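Local coordinates for type I modular polyketide synthase (Streptomyces albus subsp. albus, PDB 6IYR), which probably transfers an extender acyl group, most likely methylmalonyl from its CoA thioester, to the acyl carrier protein of module 8 in salinomycin synthesis, at residues A[127-135]-A[211-222]; A[223-234]-A[343-354]. All blocks are in the same frame, centred on the assembly; numbering follows the deposited sequence.

Contact 1 (A[127-135]-A[211-222]); sequences RTVFVFPGQ and VAPAAVIGHSQG. With PO4 (phosphate ion), chain B.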
loop_
_atom_site.group_PDB
_atom_site.type_symbol
_atom_site.label_atom_id
_atom_site.label_comp_id
_atom_site.label_asym_id
_atom_site.label_seq_id
_atom_site.Cartn_x
_atom_site.Cartn_y
_atom_site.Cartn_z
ATOM N N ARG A 127 3.476 -15.842 3.338
ATOM C CA ARG A 127 3.109 -15.682 1.952
ATOM C C ARG A 127 2.462 -14.336 1.744
ATOM O O ARG A 127 1.268 -14.217 1.485
ATOM C CB ARG A 127 2.226 -16.822 1.533
ATOM C CG ARG A 127 2.991 -18.119 1.668
ATOM C CD ARG A 127 2.442 -19.151 0.725
ATOM N NE ARG A 127 1.192 -19.626 1.271
ATOM C CZ ARG A 127 0.063 -19.729 0.596
ATOM N NH1 ARG A 127 -1.002 -20.209 1.213
ATOM N NH2 ARG A 127 0.017 -19.434 -0.691
ATOM N N THR A 128 3.283 -13.311 1.817
ATOM C CA THR A 128 2.720 -12.004 2.034
ATOM C C THR A 128 2.292 -11.323 0.724
ATOM O O THR A 128 2.999 -11.353 -0.286
ATOM C CB THR A 128 3.554 -11.167 3.034
ATOM O OG1 THR A 128 3.607 -9.780 2.673
ATOM C CG2 THR A 128 4.899 -11.741 3.231
ATOM N N VAL A 129 1.077 -10.776 0.745
ATOM C CA VAL A 129 0.530 -10.096 -0.409
ATOM C C VAL A 129 0.848 -8.610 -0.373
ATOM O O VAL A 129 0.597 -7.932 0.651
ATOM C CB VAL A 129 -0.983 -10.264 -0.446
ATOM C CG1 VAL A 129 -1.538 -9.490 -1.618
ATOM C CG2 VAL A 129 -1.347 -11.723 -0.527
ATOM N N PHE A 130 1.462 -8.098 -1.430
ATOM C CA PHE A 130 1.626 -6.639 -1.562
ATOM C C PHE A 130 0.397 -5.990 -2.276
ATOM O O PHE A 130 0.029 -6.385 -3.394
ATOM C CB PHE A 130 2.899 -6.261 -2.323
ATOM C CG PHE A 130 4.201 -6.473 -1.551
ATOM C CD1 PHE A 130 4.226 -7.148 -0.332
ATOM C CD2 PHE A 130 5.411 -6.158 -2.152
ATOM C CE1 PHE A 130 5.427 -7.385 0.313
ATOM C CE2 PHE A 130 6.635 -6.433 -1.529
ATOM C CZ PHE A 130 6.631 -7.050 -0.295
ATOM N N VAL A 131 -0.133 -4.930 -1.664
ATOM C CA VAL A 131 -1.302 -4.195 -2.177
ATOM C C VAL A 131 -0.923 -2.804 -2.673
ATOM O O VAL A 131 -0.217 -2.061 -1.988
ATOM C CB VAL A 131 -2.373 -4.056 -1.095
ATOM C CG1 VAL A 131 -3.561 -3.259 -1.628
ATOM C CG2 VAL A 131 -2.835 -5.423 -0.645
ATOM N N PHE A 132 -1.306 -2.472 -3.903
ATOM C CA PHE A 132 -0.927 -1.205 -4.488
ATOM C C PHE A 132 -2.201 -0.409 -4.806
ATOM O O PHE A 132 -2.930 -0.747 -5.740
ATOM C CB PHE A 132 -0.129 -1.433 -5.772
ATOM C CG PHE A 132 1.203 -2.100 -5.549
ATOM C CD1 PHE A 132 1.290 -3.486 -5.434
ATOM C CD2 PHE A 132 2.345 -1.339 -5.350
ATOM C CE1 PHE A 132 2.511 -4.098 -5.221
ATOM C CE2 PHE A 132 3.596 -1.956 -5.218
ATOM C CZ PHE A 132 3.673 -3.331 -5.150
ATOM N N PRO A 133 -2.517 0.596 -3.983
ATOM C CA PRO A 133 -3.764 1.320 -4.220
ATOM C C PRO A 133 -3.654 2.264 -5.379
ATOM O O PRO A 133 -2.564 2.442 -5.952
ATOM C CB PRO A 133 -3.980 2.138 -2.926
ATOM C CG PRO A 133 -2.857 1.821 -2.041
ATOM C CD PRO A 133 -1.767 1.158 -2.848
ATOM N N GLY A 134 -4.777 2.927 -5.657
ATOM C CA GLY A 134 -4.836 3.991 -6.652
ATOM C C GLY A 134 -4.723 5.362 -5.986
ATOM O O GLY A 134 -3.871 5.623 -5.148
ATOM N N GLN A 135 -5.717 6.180 -6.247
ATOM C CA GLN A 135 -5.701 7.566 -5.815
ATOM C C GLN A 135 -5.968 7.658 -4.317
ATOM O O GLN A 135 -6.468 6.699 -3.690
ATOM C CB GLN A 135 -6.795 8.325 -6.572
ATOM C CG GLN A 135 -8.190 7.931 -6.123
ATOM C CD GLN A 135 -8.680 8.781 -4.955
ATOM O OE1 GLN A 135 -8.384 9.980 -4.857
ATOM N NE2 GLN A 135 -9.386 8.152 -4.044
ATOM N N VAL A 211 11.240 -9.139 2.898
ATOM C CA VAL A 211 9.851 -9.511 2.707
ATOM C C VAL A 211 9.565 -9.619 1.216
ATOM O O VAL A 211 9.290 -8.633 0.559
ATOM C CB VAL A 211 8.891 -8.491 3.344
ATOM C CG1 VAL A 211 7.461 -8.977 3.173
ATOM C CG2 VAL A 211 9.210 -8.350 4.808
ATOM N N ALA A 212 9.663 -10.827 0.684
ATOM C CA ALA A 212 9.464 -11.040 -0.736
ATOM C C ALA A 212 7.967 -11.290 -0.992
ATOM O O ALA A 212 7.290 -11.958 -0.215
ATOM C CB ALA A 212 10.312 -12.214 -1.202
ATOM N N PRO A 213 7.400 -10.630 -1.991
ATOM C CA PRO A 213 5.967 -10.890 -2.100
ATOM C C PRO A 213 5.662 -12.279 -2.619
ATOM O O PRO A 213 6.199 -12.670 -3.631
ATOM C CB PRO A 213 5.468 -9.813 -3.084
ATOM C CG PRO A 213 6.692 -9.136 -3.642
ATOM C CD PRO A 213 7.925 -9.753 -3.050
ATOM N N ALA A 214 4.620 -12.899 -2.083
ATOM C CA ALA A 214 4.056 -14.102 -2.682
ATOM C C ALA A 214 3.040 -13.792 -3.773
ATOM O O ALA A 214 2.710 -14.655 -4.600
ATOM C CB ALA A 214 3.393 -14.955 -1.626
ATOM N N ALA A 215 2.504 -12.581 -3.733
ATOM C CA ALA A 215 1.629 -12.097 -4.793
ATOM C C ALA A 215 1.434 -10.586 -4.667
ATOM O O ALA A 215 1.693 -10.005 -3.599
ATOM C CB ALA A 215 0.283 -12.818 -4.743
ATOM N N VAL A 216 1.091 -9.966 -5.794
ATOM C CA VAL A 216 0.728 -8.556 -5.861
ATOM C C VAL A 216 -0.701 -8.344 -6.375
ATOM O O VAL A 216 -1.265 -9.109 -7.182
ATOM C CB VAL A 216 1.704 -7.706 -6.688
ATOM C CG1 VAL A 216 3.150 -7.857 -6.173
ATOM C CG2 VAL A 216 1.627 -8.086 -8.167
ATOM N N ILE A 217 -1.323 -7.324 -5.824
ATOM C CA ILE A 217 -2.630 -6.903 -6.260
ATOM C C ILE A 217 -2.615 -5.391 -6.355
ATOM O O ILE A 217 -2.011 -4.706 -5.556
ATOM C CB ILE A 217 -3.808 -7.421 -5.423
ATOM C CG1 ILE A 217 -3.679 -7.019 -3.969
ATOM C CG2 ILE A 217 -3.972 -8.916 -5.582
ATOM C CD1 ILE A 217 -4.893 -7.417 -3.177
ATOM N N GLY A 218 -3.287 -4.896 -7.368
ATOM C CA GLY A 218 -3.324 -3.468 -7.636
ATOM C C GLY A 218 -4.761 -3.007 -7.807
ATOM O O GLY A 218 -5.679 -3.813 -8.093
ATOM N N HIS A 219 -4.973 -1.733 -7.507
ATOM C CA HIS A 219 -6.285 -1.136 -7.552
ATOM C C HIS A 219 -6.217 0.013 -8.563
ATOM O O HIS A 219 -5.485 0.966 -8.406
ATOM C CB HIS A 219 -6.710 -0.663 -6.157
ATOM C CG HIS A 219 -8.153 -0.287 -6.057
ATOM N ND1 HIS A 219 -8.689 0.757 -6.770
ATOM C CD2 HIS A 219 -9.136 -0.733 -5.245
ATOM C CE1 HIS A 219 -9.969 0.874 -6.475
ATOM N NE2 HIS A 219 -10.265 -0.016 -5.546
ATOM N N SER A 220 -6.917 -0.143 -9.670
ATOM C CA SER A 220 -6.799 0.796 -10.777
ATOM C C SER A 220 -5.343 1.047 -11.162
ATOM O O SER A 220 -4.642 0.117 -11.581
ATOM C CB SER A 220 -7.517 2.125 -10.435
ATOM O OG SER A 220 -7.758 2.882 -11.627
ATOM N N GLN A 221 -4.948 2.316 -11.198
ATOM C CA GLN A 221 -3.580 2.729 -11.520
ATOM C C GLN A 221 -2.567 1.941 -10.710
ATOM O O GLN A 221 -1.416 1.823 -11.106
ATOM C CB GLN A 221 -3.384 4.230 -11.236
ATOM C CG GLN A 221 -3.748 4.630 -9.799
ATOM C CD GLN A 221 -3.917 6.138 -9.585
ATOM O OE1 GLN A 221 -5.036 6.684 -9.690
ATOM N NE2 GLN A 221 -2.833 6.787 -9.118
ATOM N N GLY A 222 -2.996 1.420 -9.567
ATOM C CA GLY A 222 -2.098 0.698 -8.716
ATOM C C GLY A 222 -1.537 -0.528 -9.408
ATOM O O GLY A 222 -0.446 -0.961 -9.085
HETATM P P PO4 B . -7.616 5.835 -11.030
HETATM O O1 PO4 B . -7.551 6.612 -9.730
HETATM O O2 PO4 B . -7.537 6.587 -12.371
HETATM O O3 PO4 B . -6.413 4.911 -10.927
HETATM O O4 PO4 B . -8.971 5.179 -11.023
#

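Contact 2 (A[223-234]-A[343-354]); sequences EIAAAAVAGALS and PRTAEVPFLSTV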
loop_
_atom_site.group_PDB
_atom_site.type_symbol
_atom_site.label_atom_id
_atom_site.label_comp_id
_atom_site.label_asym_id
_atom_site.label_seq_id
_atom_site.Cartn_x
_atom_site.Cartn_y
_atom_site.Cartn_z
ATOM N N GLU A 223 -2.271 -1.060 -10.377
ATOM C CA GLU A 223 -1.832 -2.253 -11.118
ATOM C C GLU A 223 -0.576 -1.994 -11.894
ATOM O O GLU A 223 0.228 -2.910 -12.086
ATOM C CB GLU A 223 -2.922 -2.802 -12.045
ATOM C CG GLU A 223 -3.980 -3.600 -11.352
ATOM C CD GLU A 223 -4.652 -4.605 -12.258
ATOM O OE1 GLU A 223 -4.798 -4.315 -13.459
ATOM O OE2 GLU A 223 -5.103 -5.647 -11.734
ATOM N N ILE A 224 -0.344 -0.719 -12.227
ATOM C CA ILE A 224 0.834 -0.300 -12.973
ATOM C C ILE A 224 2.091 -0.434 -12.110
ATOM O O ILE A 224 3.169 -0.742 -12.618
ATOM C CB ILE A 224 0.711 1.139 -13.529
ATOM C CG1 ILE A 224 -0.584 1.311 -14.340
ATOM C CG2 ILE A 224 1.847 1.482 -14.451
ATOM C CD1 ILE A 224 -0.843 2.743 -14.748
ATOM N N ALA A 225 1.963 -0.083 -10.833
ATOM C CA ALA A 225 3.059 -0.245 -9.900
ATOM C C ALA A 225 3.279 -1.729 -9.630
ATOM O O ALA A 225 4.418 -2.189 -9.608
ATOM C CB ALA A 225 2.766 0.489 -8.597
ATOM N N ALA A 226 2.175 -2.447 -9.450
ATOM C CA ALA A 226 2.186 -3.874 -9.210
ATOM C C ALA A 226 2.866 -4.635 -10.357
ATOM O O ALA A 226 3.611 -5.598 -10.119
ATOM C CB ALA A 226 0.784 -4.373 -8.999
ATOM N N ALA A 227 2.702 -4.134 -11.576
ATOM C CA ALA A 227 3.245 -4.816 -12.742
ATOM C C ALA A 227 4.739 -4.618 -12.790
ATOM O O ALA A 227 5.494 -5.495 -13.212
ATOM C CB ALA A 227 2.602 -4.279 -14.012
ATOM N N ALA A 228 5.167 -3.442 -12.387
ATOM C CA ALA A 228 6.569 -3.153 -12.336
ATOM C C ALA A 228 7.270 -3.947 -11.246
ATOM O O ALA A 228 8.405 -4.405 -11.425
ATOM C CB ALA A 228 6.792 -1.686 -12.137
ATOM N N VAL A 229 6.619 -4.106 -10.112
ATOM C CA VAL A 229 7.236 -4.823 -9.012
ATOM C C VAL A 229 7.263 -6.311 -9.366
ATOM O O VAL A 229 8.177 -7.018 -9.006
ATOM C CB VAL A 229 6.489 -4.554 -7.677
ATOM C CG1 VAL A 229 6.903 -5.536 -6.583
ATOM C CG2 VAL A 229 6.697 -3.099 -7.216
ATOM N N ALA A 230 6.223 -6.803 -10.012
ATOM C CA ALA A 230 6.125 -8.204 -10.341
ATOM C C ALA A 230 7.017 -8.603 -11.529
ATOM O O ALA A 230 7.180 -9.789 -11.806
ATOM C CB ALA A 230 4.673 -8.550 -10.663
ATOM N N GLY A 231 7.460 -7.623 -12.300
ATOM C CA GLY A 231 8.350 -7.847 -13.423
ATOM C C GLY A 231 7.624 -8.059 -14.742
ATOM O O GLY A 231 8.262 -8.277 -15.753
ATOM N N ALA A 232 6.305 -7.884 -14.769
ATOM C CA ALA A 232 5.553 -8.002 -16.028
ATOM C C ALA A 232 5.738 -6.817 -16.983
ATOM O O ALA A 232 5.592 -6.940 -18.218
ATOM C CB ALA A 232 4.102 -8.254 -15.741
ATOM N N LEU A 233 6.185 -5.696 -16.443
ATOM C CA LEU A 233 6.705 -4.616 -17.279
ATOM C C LEU A 233 8.046 -4.203 -16.745
ATOM O O LEU A 233 8.254 -4.234 -15.520
ATOM C CB LEU A 233 5.790 -3.375 -17.241
ATOM C CG LEU A 233 4.363 -3.530 -17.799
ATOM C CD1 LEU A 233 3.493 -2.316 -17.453
ATOM C CD2 LEU A 233 4.430 -3.713 -19.301
ATOM N N SER A 234 8.907 -3.737 -17.654
ATOM C CA SER A 234 10.130 -3.086 -17.270
ATOM C C SER A 234 9.741 -1.810 -16.599
ATOM O O SER A 234 8.656 -1.273 -16.854
ATOM C CB SER A 234 11.017 -2.761 -18.484
ATOM O OG SER A 234 10.378 -1.872 -19.405
ATOM N N PRO A 343 5.130 -6.242 -22.631
ATOM C CA PRO A 343 4.963 -6.921 -21.382
ATOM C C PRO A 343 5.627 -8.284 -21.433
ATOM O O PRO A 343 5.742 -8.867 -22.486
ATOM C CB PRO A 343 3.445 -7.073 -21.256
ATOM C CG PRO A 343 2.915 -6.903 -22.612
ATOM C CD PRO A 343 3.849 -5.981 -23.300
ATOM N N ARG A 344 5.894 -8.864 -20.286
ATOM C CA ARG A 344 6.619 -10.099 -20.268
ATOM C C ARG A 344 6.235 -10.832 -19.024
ATOM O O ARG A 344 5.327 -10.401 -18.318
ATOM C CB ARG A 344 8.102 -9.805 -20.317
ATOM C CG ARG A 344 8.629 -9.198 -19.043
ATOM C CD ARG A 344 9.261 -7.863 -19.305
ATOM N NE ARG A 344 10.016 -7.416 -18.138
ATOM C CZ ARG A 344 11.106 -6.655 -18.206
ATOM N NH1 ARG A 344 11.734 -6.284 -17.098
ATOM N NH2 ARG A 344 11.527 -6.206 -19.377
ATOM N N THR A 345 6.759 -12.047 -18.882
ATOM C CA THR A 345 6.242 -12.982 -17.930
ATOM C C THR A 345 6.553 -12.383 -16.574
ATOM O O THR A 345 7.620 -11.850 -16.403
ATOM C CB THR A 345 6.928 -14.376 -18.024
ATOM O OG1 THR A 345 6.603 -15.014 -19.272
ATOM C CG2 THR A 345 6.407 -15.274 -16.918
ATOM N N ALA A 346 5.616 -12.446 -15.643
ATOM C CA ALA A 346 5.830 -11.864 -14.314
ATOM C C ALA A 346 6.515 -12.889 -13.452
ATOM O O ALA A 346 6.071 -14.049 -13.389
ATOM C CB ALA A 346 4.504 -11.466 -13.681
ATOM N N GLU A 347 7.494 -12.415 -12.690
ATOM C CA GLU A 347 8.229 -13.254 -11.730
ATOM C C GLU A 347 7.546 -13.404 -10.395
ATOM O O GLU A 347 7.900 -14.283 -9.623
ATOM C CB GLU A 347 9.605 -12.664 -11.479
ATOM C CG GLU A 347 10.350 -12.291 -12.737
ATOM C CD GLU A 347 11.670 -11.635 -12.411
ATOM O OE1 GLU A 347 12.084 -11.715 -11.233
ATOM O OE2 GLU A 347 12.257 -10.990 -13.302
ATOM N N VAL A 348 6.641 -12.480 -10.075
ATOM C CA VAL A 348 5.827 -12.578 -8.875
ATOM C C VAL A 348 4.382 -12.698 -9.310
ATOM O O VAL A 348 3.935 -11.962 -10.173
ATOM C CB VAL A 348 5.936 -11.309 -7.967
ATOM C CG1 VAL A 348 5.056 -11.481 -6.738
ATOM C CG2 VAL A 348 7.376 -11.051 -7.542
ATOM N N PRO A 349 3.654 -13.649 -8.730
ATOM C CA PRO A 349 2.277 -13.821 -9.113
ATOM C C PRO A 349 1.510 -12.481 -9.067
ATOM O O PRO A 349 1.606 -11.735 -8.064
ATOM C CB PRO A 349 1.751 -14.780 -8.059
ATOM C CG PRO A 349 2.956 -15.649 -7.705
ATOM C CD PRO A 349 4.145 -14.735 -7.858
ATOM N N PHE A 350 0.727 -12.227 -10.119
ATOM C CA PHE A 350 -0.045 -10.987 -10.298
ATOM C C PHE A 350 -1.514 -11.352 -10.486
ATOM O O PHE A 350 -1.902 -11.993 -11.481
ATOM C CB PHE A 350 0.519 -10.218 -11.497
ATOM C CG PHE A 350 -0.193 -8.910 -11.800
ATOM C CD1 PHE A 350 -1.470 -8.902 -12.351
ATOM C CD2 PHE A 350 0.506 -7.726 -11.779
ATOM C CE1 PHE A 350 -2.106 -7.701 -12.631
ATOM C CE2 PHE A 350 -0.085 -6.526 -12.142
ATOM C CZ PHE A 350 -1.394 -6.510 -12.574
ATOM N N LEU A 351 -2.312 -11.063 -9.460
ATOM C CA LEU A 351 -3.715 -11.337 -9.482
ATOM C C LEU A 351 -4.478 -10.095 -9.973
ATOM O O LEU A 351 -4.546 -9.083 -9.297
ATOM C CB LEU A 351 -4.192 -11.799 -8.127
ATOM C CG LEU A 351 -5.693 -12.033 -7.987
ATOM C CD1 LEU A 351 -6.221 -12.966 -9.063
ATOM C CD2 LEU A 351 -6.022 -12.571 -6.598
ATOM N N SER A 352 -4.989 -10.171 -11.194
ATOM C CA SER A 352 -5.674 -9.047 -11.830
ATOM C C SER A 352 -6.968 -8.736 -11.126
ATOM O O SER A 352 -7.831 -9.602 -10.912
ATOM C CB SER A 352 -5.957 -9.355 -13.291
ATOM O OG SER A 352 -6.626 -8.273 -13.927
ATOM N N THR A 353 -7.120 -7.472 -10.789
ATOM C CA THR A 353 -8.403 -7.009 -10.266
ATOM C C THR A 353 -9.300 -6.563 -11.427
ATOM O O THR A 353 -10.454 -6.171 -11.217
ATOM C CB THR A 353 -8.195 -5.854 -9.291
ATOM O OG1 THR A 353 -7.467 -4.810 -9.937
ATOM C CG2 THR A 353 -7.409 -6.334 -8.085
ATOM N N VAL A 354 -8.794 -6.694 -12.648
ATOM C CA VAL A 354 -9.637 -6.511 -13.845
ATOM C C VAL A 354 -10.330 -7.805 -14.218
ATOM O O VAL A 354 -11.564 -7.891 -14.241
ATOM C CB VAL A 354 -8.848 -6.036 -15.063
ATOM C CG1 VAL A 354 -9.777 -5.821 -16.265
ATOM C CG2 VAL A 354 -8.120 -4.750 -14.755
HETATM O O HOH W 1 -4.013 -6.562 -9.443
#

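Contact 1 (A[127-135]-A[211-222])
I217 bonds to F130 through its N and to F132 through its O in a parallel ladder between strands 129-132 and 215-218, neighbours in the four-stranded parallel sheet of the acyltransferase's alpha/beta hydrolase-like core. The segment axes lie 4.7 Å apart at 18°, and I217 N meets F130 O at 2.9 Å.

Packing is tight on both faces of this ladder. On one, V131 CG2 lies 3.8 Å from I217 CG1, the two chains side by side; helix 379-388 covers this face through F379 and L386. F130, F132 and V216 share the other face, where F132 CE1 touches V216 CG1, and A225, A226 and V229 of helix 222-230 close over F132. The F130 ring carries P213 on one face, a CH-pi contact with P213 CB 3.7 Å from the centroid and 9° off the normal, while V211 CG1 meets its edge in plane.

The loose side is at R127, exposed A212, and partly exposed P213 and A214. R127 CB lies 3.9 Å from A214 CB, and NH1 turns to R389 O. The opposite end is tight: a type II' turn from H219 to G222, consistent with the nucleophile elbow (GxSxG) of acyltransferases, sets Q221 CG 3.4 Å from G134 CA. S220 OG is hydrogen-bonded to H323 NE2, consistent with a Ser-His pair; the exact place of a phosphate beside this serine is doubtful. Leading into the turn, H219 N donates to F132 O at 2.9 Å.

Contact 2 (A[223-234]-A[343-354])
The F350 ring points its edge at helix 222-230, with E223 O and A227 N in its plane; CE2 lies 3.6 Å from E223 O. The R344 guanidinium instead lays one face over the backbone, S234 N being 3.7 Å above its plane and L233 C nearer the rim, while G231 O lies at its edge. This is helix-to-loop packing: segment 343-354 runs along the helix that follows the turn at H219-G222 and past its C-terminal end.

There the helix ends at A230, and G231, with positive phi (92°), turns the chain away, while the loop takes up the carbonyls. A230 O accepts two donors, E347 N at 2.8 Å, nearly in line with the carbonyl but bent at the hydrogen (134°), and V348 N at 3.2 Å on a lone pair. R344 NE reaches G231 O at 3.1 Å, the chain bending at chi2 to bring it there, and R344 N bonds A232 O. Between these ends A226, A227 and A230 offer small methyl groups to F350.

At the helix start the buried carboxylate of E223 is held by several partners. OE1 meets Y368 and N372; a water lies within bonding distance of both E223 OE2 and L351 O. T353 N donates to E223 OE2 at 2.9 Å, with an N-H...O angle of 159°.

How the contacts relate
The centre of contact 1 lies about 7 Å from the centre of the chain, that of contact 2 about 15 Å; contact 1 is largely buried, whereas contact 2 is partly buried and includes exposed R344 and E347. Their centres are about 10 Å apart, and strand 215-218 runs through the turn at H219-G222 into helix 222-230, so 211-222 and 223-234 form one continuous unit. Regular strand pairing dominates contact 1, whereas contact 2 combines carbonyls at a helix end with a buried carboxylate and small alanines. Segment 343-354 also reaches the strand of contact 1: V216 N lies 2.9 Å from P349 O, and G218 O 2.8 Å from T353 OG1, both probable hydrogen bonds.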